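PDB 4NG4: phosphoglycerate kinase from Coxiella burnetii, which catalyses the reversible transfer of a phosphate group between ATP and 3-phosphoglycerate, a substrate-level phosphorylation step of glycolysis. Local coordinates for residues A[78-89]-A[118-126]. Sequence-based numbering, arbitrary orientation.
Sequences KFEKEFSLAPVA and ILCENVRFN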
ATOM      1  N   LYS A  78      11.937 -24.971   8.980  1.00 30.26           N
ATOM      2  CA  LYS A  78      13.387 -24.983   8.824  1.00 31.33           C
ATOM      3  C   LYS A  78      13.992 -23.674   9.312  1.00 30.07           C
ATOM      4  O   LYS A  78      14.029 -22.675   8.579  1.00 28.46           O
ATOM      5  CB  LYS A  78      13.750 -25.226   7.363  1.00 31.57           C
ATOM      6  CG  LYS A  78      15.248 -25.366   7.083  1.00 33.24           C
ATOM      7  CD  LYS A  78      15.517 -25.059   5.612  1.00 33.30           C
ATOM      8  CE  LYS A  78      16.816 -25.638   5.123  1.00 35.83           C
ATOM      9  NZ  LYS A  78      16.732 -26.028   3.681  1.00 35.59           N
ATOM     10  N   PHE A  79      14.463 -23.692  10.553  1.00 31.32           N
ATOM     11  CA  PHE A  79      15.120 -22.533  11.149  1.00 31.06           C
ATOM     12  C   PHE A  79      16.449 -22.230  10.457  1.00 31.80           C
ATOM     13  O   PHE A  79      17.298 -23.115  10.282  1.00 33.59           O
ATOM     14  CB  PHE A  79      15.350 -22.730  12.657  1.00 32.81           C
ATOM     15  CG  PHE A  79      16.187 -21.650  13.280  1.00 33.15           C
ATOM     16  CD1 PHE A  79      15.683 -20.375  13.432  1.00 32.07           C
ATOM     17  CD2 PHE A  79      17.482 -21.901  13.696  1.00 35.10           C
ATOM     18  CE1 PHE A  79      16.459 -19.365  14.003  1.00 33.38           C
ATOM     19  CE2 PHE A  79      18.246 -20.909  14.262  1.00 36.28           C
ATOM     20  CZ  PHE A  79      17.737 -19.636  14.416  1.00 34.71           C
ATOM     21  N   GLU A  80      16.599 -20.971  10.055  1.00 30.66           N
ATOM     22  CA  GLU A  80      17.857 -20.439   9.550  1.00 31.97           C
ATOM     23  C   GLU A  80      18.078 -19.046  10.139  1.00 31.62           C
ATOM     24  O   GLU A  80      17.149 -18.252  10.247  1.00 29.78           O
ATOM     25  CB  GLU A  80      17.838 -20.384   8.020  1.00 31.43           C
ATOM     26  CG  GLU A  80      17.901 -21.742   7.366  1.00 33.43           C
ATOM     27  CD  GLU A  80      17.868 -21.677   5.855  1.00 35.36           C
ATOM     28  OE1 GLU A  80      16.756 -21.692   5.274  1.00 34.31           O
ATOM     29  OE2 GLU A  80      18.961 -21.644   5.244  1.00 38.66           O
ATOM     30  N   LYS A  81      19.314 -18.762  10.524  1.00 34.00           N
ATOM     31  CA  LYS A  81      19.663 -17.481  11.135  1.00 34.69           C
ATOM     32  C   LYS A  81      19.427 -16.307  10.185  1.00 33.48           C
ATOM     33  O   LYS A  81      19.135 -15.206  10.617  1.00 33.19           O
ATOM     34  CB  LYS A  81      21.119 -17.514  11.605  1.00 37.78           C
ATOM     35  CG  LYS A  81      21.321 -18.417  12.783  1.00 39.50           C
ATOM     36  CD  LYS A  81      22.757 -18.524  13.148  1.00 43.31           C
ATOM     37  CE  LYS A  81      22.965 -19.602  14.181  1.00 45.68           C
ATOM     38  NZ  LYS A  81      24.408 -19.935  14.297  1.00 49.25           N
ATOM     39  N   GLU A  82      19.561 -16.577   8.893  1.00 33.41           N
ATOM     40  CA  GLU A  82      19.250 -15.640   7.812  1.00 32.72           C
ATOM     41  C   GLU A  82      17.851 -14.994   7.959  1.00 30.21           C
ATOM     42  O   GLU A  82      17.649 -13.851   7.574  1.00 30.21           O
ATOM     43  CB  GLU A  82      19.356 -16.384   6.469  1.00 32.77           C
ATOM     44  CG  GLU A  82      19.501 -15.506   5.253  1.00 33.99           C
ATOM     45  CD  GLU A  82      19.847 -16.309   4.001  1.00 36.43           C
ATOM     46  OE1 GLU A  82      20.981 -16.161   3.487  1.00 39.64           O
ATOM     47  OE2 GLU A  82      18.992 -17.102   3.535  1.00 36.52           O
ATOM     48  N   PHE A  83      16.898 -15.725   8.518  1.00 28.60           N
ATOM     49  CA  PHE A  83      15.557 -15.214   8.717  1.00 26.74           C
ATOM     50  C   PHE A  83      15.207 -15.174  10.207  1.00 26.73           C
ATOM     51  O   PHE A  83      14.062 -15.387  10.602  1.00 25.55           O
ATOM     52  CB  PHE A  83      14.551 -16.086   7.951  1.00 25.63           C
ATOM     53  CG  PHE A  83      14.892 -16.275   6.485  1.00 26.37           C
ATOM     54  CD1 PHE A  83      14.646 -15.257   5.563  1.00 25.49           C
ATOM     55  CD2 PHE A  83      15.443 -17.472   6.024  1.00 26.94           C
ATOM     56  CE1 PHE A  83      14.956 -15.424   4.216  1.00 25.79           C
ATOM     57  CE2 PHE A  83      15.750 -17.638   4.666  1.00 26.89           C
ATOM     58  CZ  PHE A  83      15.508 -16.618   3.773  1.00 26.09           C
ATOM     59  N   SER A  84      16.198 -14.882  11.032  1.00 28.51           N
ATOM     60  CA  SER A  84      15.975 -14.734  12.460  1.00 29.61           C
ATOM     61  C   SER A  84      15.655 -13.271  12.800  1.00 29.96           C
ATOM     62  O   SER A  84      16.294 -12.359  12.283  1.00 31.15           O
ATOM     63  CB  SER A  84      17.218 -15.197  13.231  1.00 32.11           C
ATOM     64  OG  SER A  84      16.963 -15.291  14.625  1.00 33.62           O
ATOM     65  N   LEU A  85      14.682 -13.042  13.676  1.00 29.47           N
ATOM     66  CA  LEU A  85      14.400 -11.699  14.170  1.00 30.31           C
ATOM     67  C   LEU A  85      15.417 -11.217  15.236  1.00 33.55           C
ATOM     68  O   LEU A  85      15.153 -10.268  15.980  1.00 34.83           O
ATOM     69  CB  LEU A  85      12.972 -11.641  14.736  1.00 29.47           C
ATOM     70  CG  LEU A  85      11.836 -11.554  13.722  1.00 27.27           C
ATOM     71  CD1 LEU A  85      10.471 -11.700  14.394  1.00 26.24           C
ATOM     72  CD2 LEU A  85      11.924 -10.248  12.947  1.00 25.77           C
ATOM     73  N   ALA A  86      16.580 -11.858  15.304  1.00 35.20           N
ATOM     74  CA  ALA A  86      17.606 -11.515  16.298  1.00 38.68           C
ATOM     75  C   ALA A  86      18.067 -10.059  16.181  1.00 40.49           C
ATOM     76  O   ALA A  86      17.974  -9.318  17.156  1.00 42.60           O
ATOM     77  CB  ALA A  86      18.818 -12.493  16.207  1.00 39.87           C
ATOM     78  N   PRO A  87      18.551  -9.634  14.988  1.00 40.42           N
ATOM     79  CA  PRO A  87      19.000  -8.235  14.823  1.00 42.72           C
ATOM     80  C   PRO A  87      17.912  -7.205  15.155  1.00 42.32           C
ATOM     81  O   PRO A  87      18.206  -6.123  15.660  1.00 45.44           O
ATOM     82  CB  PRO A  87      19.401  -8.160  13.342  1.00 41.81           C
ATOM     83  CG  PRO A  87      19.706  -9.571  12.950  1.00 40.39           C
ATOM     84  CD  PRO A  87      18.709 -10.393  13.729  1.00 38.58           C
ATOM     85  N   VAL A  88      16.664  -7.557  14.889  1.00 39.31           N
ATOM     86  CA  VAL A  88      15.555  -6.716  15.275  1.00 39.18           C
ATOM     87  C   VAL A  88      15.504  -6.629  16.791  1.00 41.60           C
ATOM     88  O   VAL A  88      15.407  -5.534  17.340  1.00 44.29           O
ATOM     89  CB  VAL A  88      14.219  -7.267  14.768  1.00 35.87           C
ATOM     90  CG1 VAL A  88      13.076  -6.303  15.134  1.00 36.28           C
ATOM     91  CG2 VAL A  88      14.290  -7.515  13.268  1.00 33.53           C
ATOM     92  N   ALA A  89      15.601  -7.781  17.457  1.00 41.34           N
ATOM     93  CA  ALA A  89      15.491  -7.876  18.920  1.00 43.52           C
ATOM     94  C   ALA A  89      16.541  -7.027  19.646  1.00 47.97           C
ATOM     95  O   ALA A  89      16.282  -6.474  20.731  1.00 50.65           O
ATOM     96  CB  ALA A  89      15.593  -9.325  19.358  1.00 42.74           C
ATOM     97  N   ILE A 118       8.697  -9.088  24.901  1.00 51.06           N
ATOM     98  CA  ILE A 118       9.522 -10.094  24.243  1.00 49.04           C
ATOM     99  C   ILE A 118       9.135 -10.173  22.774  1.00 44.79           C
ATOM    100  O   ILE A 118       8.001  -9.865  22.404  1.00 43.73           O
ATOM    101  CB  ILE A 118       9.442 -11.491  24.952  1.00 50.46           C
ATOM    102  CG1 ILE A 118       8.033 -12.097  24.880  1.00 49.90           C
ATOM    103  CG2 ILE A 118       9.878 -11.372  26.403  1.00 54.74           C
ATOM    104  CD1 ILE A 118       7.678 -12.713  23.531  1.00 46.06           C
ATOM    105  N   LEU A 119      10.096 -10.562  21.940  1.00 43.02           N
ATOM    106  CA  LEU A 119       9.875 -10.715  20.497  1.00 39.23           C
ATOM    107  C   LEU A 119       9.953 -12.191  20.130  1.00 37.85           C
ATOM    108  O   LEU A 119      11.014 -12.809  20.233  1.00 38.50           O
ATOM    109  CB  LEU A 119      10.912  -9.911  19.695  1.00 38.48           C
ATOM    110  CG  LEU A 119      10.876  -9.999  18.163  1.00 34.74           C
ATOM    111  CD1 LEU A 119       9.549  -9.504  17.603  1.00 31.71           C
ATOM    112  CD2 LEU A 119      12.038  -9.228  17.577  1.00 34.21           C
ATOM    113  N   CYS A 120       8.814 -12.744  19.718  1.00 36.50           N
ATOM    114  CA  CYS A 120       8.740 -14.116  19.240  1.00 35.56           C
ATOM    115  C   CYS A 120       9.520 -14.240  17.932  1.00 33.40           C
ATOM    116  O   CYS A 120       9.537 -13.300  17.107  1.00 32.04           O
ATOM    117  CB  CYS A 120       7.278 -14.523  19.015  1.00 35.02           C
ATOM    118  SG  CYS A 120       6.240 -14.517  20.522  1.00 38.91           S
ATOM    119  N   GLU A 121      10.142 -15.406  17.740  1.00 33.11           N
ATOM    120  CA  GLU A 121      10.921 -15.661  16.544  1.00 31.24           C
ATOM    121  C   GLU A 121       9.999 -15.721  15.308  1.00 28.95           C
ATOM    122  O   GLU A 121       8.854 -16.165  15.409  1.00 29.03           O
ATOM    123  CB  GLU A 121      11.714 -16.955  16.710  1.00 32.09           C
ATOM    124  CG  GLU A 121      12.602 -17.335  15.539  1.00 31.00           C
ATOM    125  CD  GLU A 121      13.512 -16.217  15.071  1.00 30.63           C
ATOM    126  OE1 GLU A 121      12.999 -15.206  14.531  1.00 28.81           O
ATOM    127  OE2 GLU A 121      14.746 -16.362  15.205  1.00 31.73           O
ATOM    128  N   ASN A 122      10.506 -15.228  14.172  1.00 27.33           N
ATOM    129  CA  ASN A 122       9.830 -15.276  12.862  1.00 25.24           C
ATOM    130  C   ASN A 122       8.657 -16.277  12.807  1.00 24.85           C
ATOM    131  O   ASN A 122       8.837 -17.485  12.943  1.00 25.54           O
ATOM    132  CB  ASN A 122      10.877 -15.614  11.783  1.00 24.80           C
ATOM    133  CG  ASN A 122      10.403 -15.335  10.381  1.00 23.13           C
ATOM    134  OD1 ASN A 122       9.216 -15.085  10.131  1.00 21.27           O
ATOM    135  ND2 ASN A 122      11.337 -15.384   9.443  1.00 21.84           N
ATOM    136  N   VAL A 123       7.452 -15.757  12.620  1.00 24.26           N
ATOM    137  CA  VAL A 123       6.242 -16.576  12.634  1.00 24.54           C
ATOM    138  C   VAL A 123       6.143 -17.487  11.441  1.00 24.07           C
ATOM    139  O   VAL A 123       5.389 -18.446  11.463  1.00 25.32           O
ATOM    140  CB  VAL A 123       4.989 -15.714  12.582  1.00 24.59           C
ATOM    141  CG1 VAL A 123       4.825 -14.963  13.869  1.00 25.98           C
ATOM    142  CG2 VAL A 123       5.041 -14.770  11.381  1.00 22.55           C
ATOM    143  N   ARG A 124       6.863 -17.145  10.377  1.00 23.15           N
ATOM    144  CA  ARG A 124       6.875 -17.929   9.150  1.00 22.54           C
ATOM    145  C   ARG A 124       7.748 -19.187   9.212  1.00 23.07           C
ATOM    146  O   ARG A 124       7.822 -19.929   8.236  1.00 22.86           O
ATOM    147  CB  ARG A 124       7.309 -17.044   7.992  1.00 21.61           C
ATOM    148  CG  ARG A 124       6.297 -15.969   7.668  1.00 21.05           C
ATOM    149  CD  ARG A 124       6.591 -15.317   6.336  1.00 20.48           C
ATOM    150  NE  ARG A 124       5.541 -14.379   5.984  1.00 21.07           N
ATOM    151  CZ  ARG A 124       5.617 -13.492   5.000  1.00 21.47           C
ATOM    152  NH1 ARG A 124       6.705 -13.389   4.238  1.00 22.89           N
ATOM    153  NH2 ARG A 124       4.593 -12.697   4.777  1.00 21.20           N
ATOM    154  N   PHE A 125       8.406 -19.419  10.348  1.00 23.96           N
ATOM    155  CA  PHE A 125       9.101 -20.680  10.581  1.00 25.42           C
ATOM    156  C   PHE A 125       8.115 -21.791  10.872  1.00 26.97           C
ATOM    157  O   PHE A 125       8.381 -22.944  10.532  1.00 28.30           O
ATOM    158  CB  PHE A 125      10.091 -20.586  11.737  1.00 26.35           C
ATOM    159  CG  PHE A 125      11.366 -19.857  11.403  1.00 26.21           C
ATOM    160  CD1 PHE A 125      12.097 -20.159  10.250  1.00 26.17           C
ATOM    161  CD2 PHE A 125      11.865 -18.899  12.269  1.00 26.25           C
ATOM    162  CE1 PHE A 125      13.292 -19.493   9.955  1.00 26.23           C
ATOM    163  CE2 PHE A 125      13.050 -18.228  11.985  1.00 26.79           C
ATOM    164  CZ  PHE A 125      13.770 -18.533  10.825  1.00 26.82           C
ATOM    165  N   ASN A 126       6.980 -21.443  11.479  1.00 27.37           N
ATOM    166  CA  ASN A 126       6.015 -22.432  11.945  1.00 29.47           C
ATOM    167  C   ASN A 126       5.331 -23.167  10.786  1.00 29.89           C
ATOM    168  O   ASN A 126       4.686 -22.528   9.942  1.00 28.28           O
ATOM    169  CB  ASN A 126       4.951 -21.764  12.832  1.00 30.00           C
ATOM    170  CG  ASN A 126       5.532 -21.147  14.106  1.00 30.72           C
ATOM    171  OD1 ASN A 126       6.447 -21.688  14.718  1.00 34.25           O
ATOM    172  ND2 ASN A 126       4.974 -20.031  14.523  1.00 29.40           N
TER
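Phe-125, Leu-119 and Leu-85 bury the most surface where residues 78-89 lie against 118-126. The Phe-125 ring reaches into the bend of 78-84. Phe-79 presents its edge to one face in an offset edge-to-face pair, centroids 5.4 Å apart and planes at 63°, and its CA makes an off-centre CH-pi contact with the same ring. The carbonyl oxygen of Glu-80 meets the Phe-125 rim near the ring plane, and CB of Phe-83 packs on CZ of Phe-125.

Beside the ring, Glu-121 and Asn-122 hold residues 83-85 through the carbonyl of Phe-83, the hydroxyl of Ser-84 and the amide of Leu-85. The Glu-121 side chain leaves with CG anti to its backbone N (chi1 -179°) and then bends at chi2, which brings the carboxylate to Ser-84 and Leu-85. Its two oxygens use their syn lone pairs: OE2 accepts from Ser-84 OG, and Glu-121 OE1 accepts from Leu-85 N at 2.9 Å in an almost straight bond (176°). Asn-122 ND2 donates to Phe-83 O (3.0 Å), in the carbonyl plane, and to Leu-71 O, while OD1 receives Arg-124 N in an Asx turn. These bonds tie Asn-122 to two loops and fix its amide beside Arg-124, a predicted substrate-binding residue whose NH1 bonds to Gly-72 O.

Leu-85, the N-cap of helix 86-94, points CD1 at the Cys-120 carbonyl, while its CB lies 3.8 Å from Leu-119 CD2. That methyl also touches Val-88 CG1 and Ala-89 CB, seating the helix's first turn on the strand.

In the N-terminal, substrate-binding domain, the contact thus joins loop 78-85 and the first turn of helix 86-94 to the C-terminal end of strand 117-120 and the following loop 121-126; the strand runs between 64-69 and 102-103 in the six-stranded parallel sheet.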